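HD domain protein (Enterococcus faecalis, PDB 4LRL) probably hydrolyses deoxyribonucleoside triphosphates to deoxynucleoside and triphosphate, under allosteric activation and inhibition. Local coordinates at residues C[30-35]-C[51-56]; C[43-48]-C[94-99]; C[159-164]-C[181-186]. All coordinates share one frame; numbering follows the deposited sequence.

Interaction 1: C[30-35]-C[51-56]; sequences KEQRLP and QHQVIL
L34 closes one end of this contact: its amide N donates to Q51 O over 2.6 Å, and its side chain leans over the start of the helix beginning at Q53. CD2 of L34 packs at 3.7 Å on CD2 of L56, a side chain about 4 Å from a bound dGTP, and rests against the amide end of Q53, whose NE2 is held by D57. Two residues earlier, just ahead of the strand, Q32 O accepts from Q53 N at 3.0 Å. The Q32 and Q53 side chains lie side by side, Q32 OE1 3.6 Å from Q53 CG, amide planes 85° apart. The two backbone bonds bracket R33 and H52, an antiparallel non-hydrogen-bonded pair at the open end of the 33-42/46-52 hairpin, H52 also being the N-cap residue. On the R33 side the fit is looser. R33, exposed and bent at chi2 (82°), lays its guanidinium alongside the H52 ring with the planes 42° apart; R33 NH2 lies 3.2 Å from H52 NE2, at too poor an angle for a hydrogen bond. A water donates to Q32 O and accepts weakly from V54 N. Two backbone bonds thus set the join, while L34 and the Q32-Q53 pair fill it.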
loop_
_atom_site.group_PDB
_atom_site.type_symbol
_atom_site.label_atom_id
_atom_site.label_comp_id
_atom_site.label_asym_id
_atom_site.label_seq_id
_atom_site.Cartn_x
_atom_site.Cartn_y
_atom_site.Cartn_z
ATOM N N LYS C 30 22.878 25.420 -22.326
ATOM C CA LYS C 30 23.265 24.267 -21.508
ATOM C C LYS C 30 23.141 24.547 -20.005
ATOM O O LYS C 30 22.902 23.630 -19.207
ATOM C CB LYS C 30 24.692 23.833 -21.893
ATOM C CG LYS C 30 25.488 23.051 -20.856
ATOM C CD LYS C 30 26.976 23.229 -21.133
ATOM C CE LYS C 30 27.755 23.552 -19.859
ATOM N NZ LYS C 30 28.943 24.427 -20.132
ATOM N N GLU C 31 23.284 25.820 -19.635
ATOM C CA GLU C 31 23.246 26.248 -18.238
ATOM C C GLU C 31 21.888 26.811 -17.813
ATOM O O GLU C 31 21.679 27.108 -16.638
ATOM C CB GLU C 31 24.324 27.300 -17.983
ATOM C CG GLU C 31 25.753 26.801 -18.078
ATOM C CD GLU C 31 26.754 27.943 -18.052
ATOM O OE1 GLU C 31 27.454 28.093 -17.028
ATOM O OE2 GLU C 31 26.835 28.704 -19.044
ATOM N N GLN C 32 20.967 26.955 -18.763
ATOM C CA GLN C 32 19.678 27.597 -18.493
ATOM C C GLN C 32 18.802 26.814 -17.520
ATOM O O GLN C 32 18.383 25.691 -17.803
ATOM C CB GLN C 32 18.918 27.880 -19.790
ATOM C CG GLN C 32 19.409 29.104 -20.539
ATOM C CD GLN C 32 18.375 29.673 -21.495
ATOM O OE1 GLN C 32 17.176 29.401 -21.382
ATOM N NE2 GLN C 32 18.835 30.478 -22.442
ATOM N N ARG C 33 18.552 27.429 -16.367
ATOM C CA ARG C 33 17.659 26.889 -15.346
ATOM C C ARG C 33 16.307 27.582 -15.418
ATOM O O ARG C 33 16.231 28.762 -15.754
ATOM C CB ARG C 33 18.263 27.073 -13.949
ATOM C CG ARG C 33 18.808 25.801 -13.312
ATOM C CD ARG C 33 20.207 25.466 -13.800
ATOM N NE ARG C 33 20.681 24.182 -13.274
ATOM C CZ ARG C 33 21.913 23.704 -13.446
ATOM N NH1 ARG C 33 22.812 24.401 -14.132
ATOM N NH2 ARG C 33 22.249 22.528 -12.931
ATOM N N LEU C 34 15.243 26.845 -15.110
ATOM C CA LEU C 34 13.895 27.404 -15.092
ATOM C C LEU C 34 13.727 28.308 -13.879
ATOM O O LEU C 34 14.258 27.990 -12.809
ATOM C CB LEU C 34 12.847 26.289 -15.057
ATOM C CG LEU C 34 12.711 25.397 -16.295
ATOM C CD1 LEU C 34 11.857 24.183 -15.978
ATOM C CD2 LEU C 34 12.138 26.173 -17.475
ATOM N N PRO C 35 13.004 29.445 -14.040
ATOM C CA PRO C 35 12.771 30.356 -12.906
ATOM C C PRO C 35 12.334 29.571 -11.667
ATOM O O PRO C 35 12.993 29.645 -10.621
ATOM C CB PRO C 35 11.638 31.265 -13.406
ATOM C CG PRO C 35 11.808 31.294 -14.887
ATOM C CD PRO C 35 12.368 29.937 -15.282
ATOM N N GLN C 51 14.269 21.176 -13.766
ATOM C CA GLN C 51 14.964 22.457 -13.531
ATOM C C GLN C 51 15.602 23.057 -14.780
ATOM O O GLN C 51 15.774 24.269 -14.858
ATOM C CB GLN C 51 16.075 22.318 -12.485
ATOM C CG GLN C 51 15.611 22.098 -11.068
ATOM C CD GLN C 51 15.718 20.647 -10.668
ATOM O OE1 GLN C 51 16.769 20.194 -10.205
ATOM N NE2 GLN C 51 14.637 19.904 -10.855
ATOM N N HIS C 52 15.990 22.212 -15.734
ATOM C CA HIS C 52 16.689 22.678 -16.931
ATOM C C HIS C 52 15.720 23.031 -18.050
ATOM O O HIS C 52 14.779 22.283 -18.324
ATOM C CB HIS C 52 17.667 21.614 -17.436
ATOM C CG HIS C 52 18.762 21.286 -16.470
ATOM N ND1 HIS C 52 18.629 20.324 -15.487
ATOM C CD2 HIS C 52 20.014 21.788 -16.340
ATOM C CE1 HIS C 52 19.752 20.251 -14.793
ATOM N NE2 HIS C 52 20.608 21.130 -15.289
ATOM N N GLN C 53 15.971 24.166 -18.699
ATOM C CA GLN C 53 15.237 24.575 -19.896
ATOM C C GLN C 53 15.343 23.524 -21.010
ATOM O O GLN C 53 14.375 23.260 -21.717
ATOM C CB GLN C 53 15.752 25.937 -20.386
ATOM C CG GLN C 53 14.920 26.583 -21.487
ATOM C CD GLN C 53 13.506 26.937 -21.032
ATOM O OE1 GLN C 53 13.309 27.834 -20.210
ATOM N NE2 GLN C 53 12.516 26.237 -21.579
ATOM N N VAL C 54 16.520 22.923 -21.159
ATOM C CA VAL C 54 16.745 21.897 -22.171
ATOM C C VAL C 54 15.791 20.708 -21.974
ATOM O O VAL C 54 15.205 20.208 -22.938
ATOM C CB VAL C 54 18.220 21.416 -22.168
ATOM C CG1 VAL C 54 18.404 20.176 -23.036
ATOM C CG2 VAL C 54 19.141 22.530 -22.634
ATOM N N ILE C 55 15.639 20.275 -20.720
ATOM C CA ILE C 55 14.783 19.147 -20.375
ATOM C C ILE C 55 13.311 19.488 -20.624
ATOM O O ILE C 55 12.589 18.691 -21.224
ATOM C CB ILE C 55 15.013 18.681 -18.909
ATOM C CG1 ILE C 55 16.479 18.272 -18.687
ATOM C CG2 ILE C 55 14.032 17.562 -18.521
ATOM C CD1 ILE C 55 16.994 17.140 -19.584
ATOM N N LEU C 56 12.879 20.672 -20.187
ATOM C CA LEU C 56 11.505 21.100 -20.414
ATOM C C LEU C 56 11.183 21.136 -21.907
ATOM O O LEU C 56 10.123 20.659 -22.335
ATOM C CB LEU C 56 11.226 22.459 -19.771
ATOM C CG LEU C 56 9.784 22.964 -19.952
ATOM C CD1 LEU C 56 8.780 22.037 -19.285
ATOM C CD2 LEU C 56 9.619 24.378 -19.453
HETATM O O HOH W 1 19.252 23.907 -19.507
#

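Interaction 2: C[43-48]-C[94-99]; sequences PVHNYI and VYEITR
Strand 46-48 runs across helix 94-99 at 88°, the axes of these short segments 8.8 Å apart, and I48 brings its CA to within 5.6 Å of E96 CA. I48 spreads two branches over the helix. Its CD1 reaches E96 CB at 3.5 Å, the two side chains sliding past each other in opposite directions, while CG2 meets the ring edge of Y95, 3.7 Å from Y95 CD2 and in the ring plane. On the other flank, H45 lays CE1 3.5 Å from I97 CD1, crossing that side chain at about a right angle; V44 CG1 covers one face of the same imidazole.

E96 leaves the helix with CG anti to the backbone N (chi1 179°) and bends at chi2, which brings its carboxylate alongside the strand at Y47 O and I48 CA. E96 OE1 lies 3.4 Å from Y47 O, and as both are acceptors they form no bond. R99 grips the carboxylate side-on: R99 NH2 to E96 OE1 at 2.8 Å, and R99 NE to E96 OE2 at 3.1 Å. R100 adds a salt bridge to OE1 and the backbone N of H49 a hydrogen bond to OE2, a setting that would favour the ionised form of this buried acid.

Helix 87-108 of the HD domain also carries the metal ligand H90, so the hairpin strand packs on a helix of the metal-binding domain. Y95 OH bonds to H49 O, D210 of helix 206-219 to H45 NE2. F40 of strand 33-42 pairs with I48 through the backbone, helix 124-133 packs on Y95 and R99, and H81 of a second subunit lies against I48.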
loop_
_atom_site.group_PDB
_atom_site.type_symbol
_atom_site.label_atom_id
_atom_site.label_comp_id
_atom_site.label_asym_id
_atom_site.label_seq_id
_atom_site.Cartn_x
_atom_site.Cartn_y
_atom_site.Cartn_z
ATOM N N PRO C 43 2.142 9.031 -10.600
ATOM C CA PRO C 43 1.644 8.111 -9.571
ATOM C C PRO C 43 2.732 7.207 -8.976
ATOM O O PRO C 43 2.581 6.716 -7.851
ATOM C CB PRO C 43 0.577 7.296 -10.310
ATOM C CG PRO C 43 0.904 7.440 -11.755
ATOM C CD PRO C 43 1.529 8.788 -11.917
ATOM N N VAL C 44 3.825 7.023 -9.710
ATOM C CA VAL C 44 4.902 6.123 -9.290
ATOM C C VAL C 44 5.970 6.813 -8.424
ATOM O O VAL C 44 6.280 6.348 -7.317
ATOM C CB VAL C 44 5.537 5.422 -10.520
ATOM C CG1 VAL C 44 6.785 4.620 -10.131
ATOM C CG2 VAL C 44 4.509 4.532 -11.198
ATOM N N HIS C 45 6.521 7.920 -8.927
ATOM C CA HIS C 45 7.586 8.650 -8.230
ATOM C C HIS C 45 7.066 9.889 -7.515
ATOM O O HIS C 45 7.856 10.734 -7.072
ATOM C CB HIS C 45 8.722 9.004 -9.201
ATOM C CG HIS C 45 9.283 7.814 -9.913
ATOM N ND1 HIS C 45 9.845 6.751 -9.244
ATOM C CD2 HIS C 45 9.341 7.501 -11.228
ATOM C CE1 HIS C 45 10.231 5.836 -10.116
ATOM N NE2 HIS C 45 9.940 6.268 -11.329
ATOM N N ASN C 46 5.733 9.964 -7.392
ATOM C CA ASN C 46 5.014 11.095 -6.814
ATOM C C ASN C 46 5.177 12.372 -7.634
ATOM O O ASN C 46 4.175 12.942 -8.072
ATOM C CB ASN C 46 5.334 11.271 -5.324
ATOM C CG ASN C 46 5.110 9.988 -4.533
ATOM O OD1 ASN C 46 4.000 9.450 -4.494
ATOM N ND2 ASN C 46 6.172 9.478 -3.921
ATOM N N TYR C 47 6.420 12.790 -7.886
ATOM C CA TYR C 47 6.712 13.965 -8.704
ATOM C C TYR C 47 7.888 13.741 -9.645
ATOM O O TYR C 47 8.884 13.094 -9.279
ATOM C CB TYR C 47 7.031 15.165 -7.819
ATOM C CG TYR C 47 5.865 15.662 -7.001
ATOM C CD1 TYR C 47 5.609 15.142 -5.732
ATOM C CD2 TYR C 47 5.021 16.655 -7.491
ATOM C CE1 TYR C 47 4.543 15.598 -4.972
ATOM C CE2 TYR C 47 3.951 17.119 -6.736
ATOM C CZ TYR C 47 3.719 16.585 -5.480
ATOM O OH TYR C 47 2.660 17.035 -4.731
ATOM N N ILE C 48 7.763 14.279 -10.857
ATOM C CA ILE C 48 8.894 14.426 -11.763
ATOM C C ILE C 48 9.349 15.881 -11.615
ATOM O O ILE C 48 8.526 16.797 -11.694
ATOM C CB ILE C 48 8.507 14.136 -13.243
ATOM C CG1 ILE C 48 7.748 12.797 -13.404
ATOM C CG2 ILE C 48 9.735 14.238 -14.178
ATOM C CD1 ILE C 48 8.441 11.538 -12.862
ATOM N N VAL C 94 12.065 7.444 -16.078
ATOM C CA VAL C 94 13.479 7.102 -16.231
ATOM C C VAL C 94 14.313 8.352 -16.026
ATOM O O VAL C 94 15.305 8.317 -15.320
ATOM C CB VAL C 94 13.756 6.444 -17.604
ATOM C CG1 VAL C 94 15.261 6.125 -17.793
ATOM C CG2 VAL C 94 12.933 5.192 -17.726
ATOM N N TYR C 95 13.863 9.470 -16.600
ATOM C CA TYR C 95 14.512 10.762 -16.379
ATOM C C TYR C 95 14.559 11.099 -14.887
ATOM O O TYR C 95 15.595 11.508 -14.368
ATOM C CB TYR C 95 13.810 11.887 -17.156
ATOM C CG TYR C 95 14.018 13.245 -16.501
ATOM C CD1 TYR C 95 15.195 13.963 -16.710
ATOM C CD2 TYR C 95 13.062 13.783 -15.629
ATOM C CE1 TYR C 95 15.409 15.194 -16.090
ATOM C CE2 TYR C 95 13.273 15.017 -14.996
ATOM C CZ TYR C 95 14.449 15.714 -15.241
ATOM O OH TYR C 95 14.677 16.927 -14.645
ATOM N N GLU C 96 13.432 10.924 -14.203
ATOM C CA GLU C 96 13.351 11.245 -12.782
ATOM C C GLU C 96 14.295 10.422 -11.895
ATOM O O GLU C 96 14.975 10.982 -11.032
ATOM C CB GLU C 96 11.908 11.145 -12.264
ATOM C CG GLU C 96 11.768 11.449 -10.760
ATOM C CD GLU C 96 12.171 12.875 -10.362
ATOM O OE1 GLU C 96 12.258 13.133 -9.140
ATOM O OE2 GLU C 96 12.378 13.747 -11.242
ATOM N N ILE C 97 14.318 9.108 -12.102
ATOM C CA ILE C 97 15.197 8.221 -11.337
ATOM C C ILE C 97 16.661 8.626 -11.555
ATOM O O ILE C 97 17.434 8.693 -10.606
ATOM C CB ILE C 97 14.978 6.734 -11.714
ATOM C CG1 ILE C 97 13.545 6.284 -11.335
ATOM C CG2 ILE C 97 16.064 5.845 -11.089
ATOM C CD1 ILE C 97 13.254 4.794 -11.582
ATOM N N THR C 98 17.006 8.923 -12.807
ATOM C CA THR C 98 18.349 9.335 -13.212
ATOM C C THR C 98 18.729 10.653 -12.534
ATOM O O THR C 98 19.867 10.824 -12.082
ATOM C CB THR C 98 18.431 9.488 -14.750
ATOM O OG1 THR C 98 18.157 8.228 -15.368
ATOM C CG2 THR C 98 19.799 9.934 -15.190
ATOM N N ARG C 99 17.766 11.572 -12.451
ATOM C CA ARG C 99 17.996 12.847 -11.778
ATOM C C ARG C 99 18.274 12.616 -10.294
ATOM O O ARG C 99 19.170 13.230 -9.718
ATOM C CB ARG C 99 16.818 13.798 -11.979
ATOM C CG ARG C 99 17.034 15.182 -11.395
ATOM C CD ARG C 99 15.717 15.920 -11.207
ATOM N NE ARG C 99 14.856 15.338 -10.178
ATOM C CZ ARG C 99 15.034 15.450 -8.857
ATOM N NH1 ARG C 99 16.066 16.130 -8.354
ATOM N NH2 ARG C 99 14.163 14.875 -8.022
#

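Interaction 3: C[159-164]-C[181-186]; sequences QIITSP and EKVASV
I161 sets its CG2 methyl against A184, 4.0 Å from A184 CB and equally close to the backbone N of that residue, while its CD1 reaches V183 CG1 at 3.9 Å. With CG1 beside the backbone N (chi1 -71°) and the chain extended beyond it (chi2 167°), the ethyl arm runs to V183 and the CG2 branch is left for the alanine. I161 and V183 cross at about a right angle. T162 adds the third contact: its CG2 sits 3.9 Å from A184 CB, so this one small methyl is touched by both I161 and T162. The interface is a helix-helix one within the HD domain, the last turn of helix 153-162 lying on helix 179-187, and all the touching side-chain atoms are carbon. A184 has no side chain beyond CB, consistent with the short 6.3 Å between I161 CA and A184 CA. T162 OG1 turns back to its own helix and bonds to V158 O, leaving the methyl for the neighbour. V183 also packs on L133 of helix 124-133, right before the metal ligands H134 and D135; the I161 side chain lies about 8 Å from that of H134.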
loop_
_atom_site.group_PDB
_atom_site.type_symbol
_atom_site.label_atom_id
_atom_site.label_comp_id
_atom_site.label_asym_id
_atom_site.label_seq_id
_atom_site.Cartn_x
_atom_site.Cartn_y
_atom_site.Cartn_z
ATOM N N GLN C 159 18.579 8.096 -34.919
ATOM C CA GLN C 159 18.108 8.935 -36.021
ATOM C C GLN C 159 17.406 10.201 -35.528
ATOM O O GLN C 159 17.701 11.292 -36.001
ATOM C CB GLN C 159 17.142 8.160 -36.920
ATOM C CG GLN C 159 17.787 7.250 -37.941
ATOM C CD GLN C 159 16.760 6.606 -38.858
ATOM O OE1 GLN C 159 15.792 7.245 -39.279
ATOM N NE2 GLN C 159 16.967 5.332 -39.172
ATOM N N ILE C 160 16.480 10.047 -34.582
ATOM C CA ILE C 160 15.689 11.173 -34.081
ATOM C C ILE C 160 16.588 12.199 -33.387
ATOM O O ILE C 160 16.366 13.416 -33.464
ATOM C CB ILE C 160 14.584 10.686 -33.117
ATOM C CG1 ILE C 160 13.535 9.872 -33.886
ATOM C CG2 ILE C 160 13.934 11.868 -32.376
ATOM C CD1 ILE C 160 12.735 8.941 -33.018
ATOM N N ILE C 161 17.611 11.689 -32.723
ATOM C CA ILE C 161 18.542 12.522 -31.997
ATOM C C ILE C 161 19.476 13.244 -32.955
ATOM O O ILE C 161 19.787 14.413 -32.749
ATOM C CB ILE C 161 19.348 11.690 -30.977
ATOM C CG1 ILE C 161 18.440 11.251 -29.826
ATOM C CG2 ILE C 161 20.560 12.479 -30.460
ATOM C CD1 ILE C 161 19.034 10.177 -28.940
ATOM N N THR C 162 19.897 12.550 -34.009
ATOM C CA THR C 162 20.926 13.069 -34.912
ATOM C C THR C 162 20.393 13.671 -36.227
ATOM O O THR C 162 21.170 14.197 -37.019
ATOM C CB THR C 162 22.003 11.994 -35.206
ATOM O OG1 THR C 162 21.396 10.871 -35.849
ATOM C CG2 THR C 162 22.672 11.520 -33.911
ATOM N N SER C 163 19.078 13.614 -36.446
ATOM C CA SER C 163 18.473 14.135 -37.687
ATOM C C SER C 163 17.912 15.546 -37.515
ATOM O O SER C 163 17.059 15.780 -36.656
ATOM C CB SER C 163 17.376 13.211 -38.233
ATOM O OG SER C 163 17.848 11.887 -38.409
ATOM N N PRO C 164 18.387 16.486 -38.353
ATOM C CA PRO C 164 18.025 17.896 -38.287
ATOM C C PRO C 164 16.535 18.158 -38.462
ATOM O O PRO C 164 16.037 19.172 -37.981
ATOM C CB PRO C 164 18.806 18.506 -39.449
ATOM C CG PRO C 164 19.972 17.593 -39.629
ATOM C CD PRO C 164 19.404 16.233 -39.385
ATOM N N GLU C 181 25.294 14.060 -31.201
ATOM C CA GLU C 181 26.104 12.850 -31.371
ATOM C C GLU C 181 26.418 12.229 -30.011
ATOM O O GLU C 181 26.309 11.018 -29.820
ATOM C CB GLU C 181 27.391 13.183 -32.140
ATOM C CG GLU C 181 28.376 12.029 -32.321
ATOM C CD GLU C 181 29.491 12.033 -31.281
ATOM O OE1 GLU C 181 29.914 13.133 -30.854
ATOM O OE2 GLU C 181 29.949 10.934 -30.901
ATOM N N LYS C 182 26.805 13.078 -29.064
ATOM C CA LYS C 182 27.113 12.628 -27.703
ATOM C C LYS C 182 25.906 11.984 -27.005
ATOM O O LYS C 182 26.040 10.921 -26.400
ATOM C CB LYS C 182 27.691 13.775 -26.868
ATOM C CG LYS C 182 29.012 14.332 -27.401
ATOM C CD LYS C 182 29.646 15.318 -26.427
ATOM C CE LYS C 182 31.100 15.554 -26.786
ATOM N NZ LYS C 182 31.754 16.589 -25.922
ATOM N N VAL C 183 24.730 12.606 -27.096
ATOM C CA VAL C 183 23.511 12.010 -26.519
ATOM C C VAL C 183 23.237 10.614 -27.113
ATOM O O VAL C 183 22.915 9.671 -26.387
ATOM C CB VAL C 183 22.270 12.928 -26.688
ATOM C CG1 VAL C 183 20.994 12.219 -26.244
ATOM C CG2 VAL C 183 22.448 14.223 -25.912
ATOM N N ALA C 184 23.392 10.500 -28.430
ATOM C CA ALA C 184 23.144 9.256 -29.145
ATOM C C ALA C 184 24.130 8.172 -28.731
ATOM O O ALA C 184 23.750 7.007 -28.598
ATOM C CB ALA C 184 23.198 9.492 -30.654
ATOM N N SER C 185 25.386 8.568 -28.513
ATOM C CA SER C 185 26.450 7.660 -28.080
ATOM C C SER C 185 26.239 7.053 -26.692
ATOM O O SER C 185 26.779 5.979 -26.399
ATOM C CB SER C 185 27.813 8.365 -28.134
ATOM O OG SER C 185 27.944 9.346 -27.117
ATOM N N VAL C 186 25.472 7.734 -25.841
ATOM C CA VAL C 186 25.132 7.189 -24.527
ATOM C C VAL C 186 24.194 6.011 -24.720
ATOM O O VAL C 186 24.346 4.973 -24.081
ATOM C CB VAL C 186 24.467 8.237 -23.582
ATOM C CG1 VAL C 186 24.074 7.590 -22.253
ATOM C CG2 VAL C 186 25.396 9.396 -23.324
#

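How the interactions relate
Interactions 1 and 2 both use strand 46-52, one at its end and the other near its start, and both belong to the two-stranded hairpin with strand 33-42. Their centres are 17 Å apart, yet they touch: I55 CG2 packs on Y95 CE1 at 3.7 Å. Their segments alternate along the chain. Through them the hairpin meets both helix 53-60 and helix 87-108. Interaction 3 comes later, its centre 20 Å from that of interaction 1 and 23 Å from that of interaction 2, without touching either. Helix 124-133 packs against all three, linking the hairpin beside a bound dGTP to the HD-domain helices around the nickel ion.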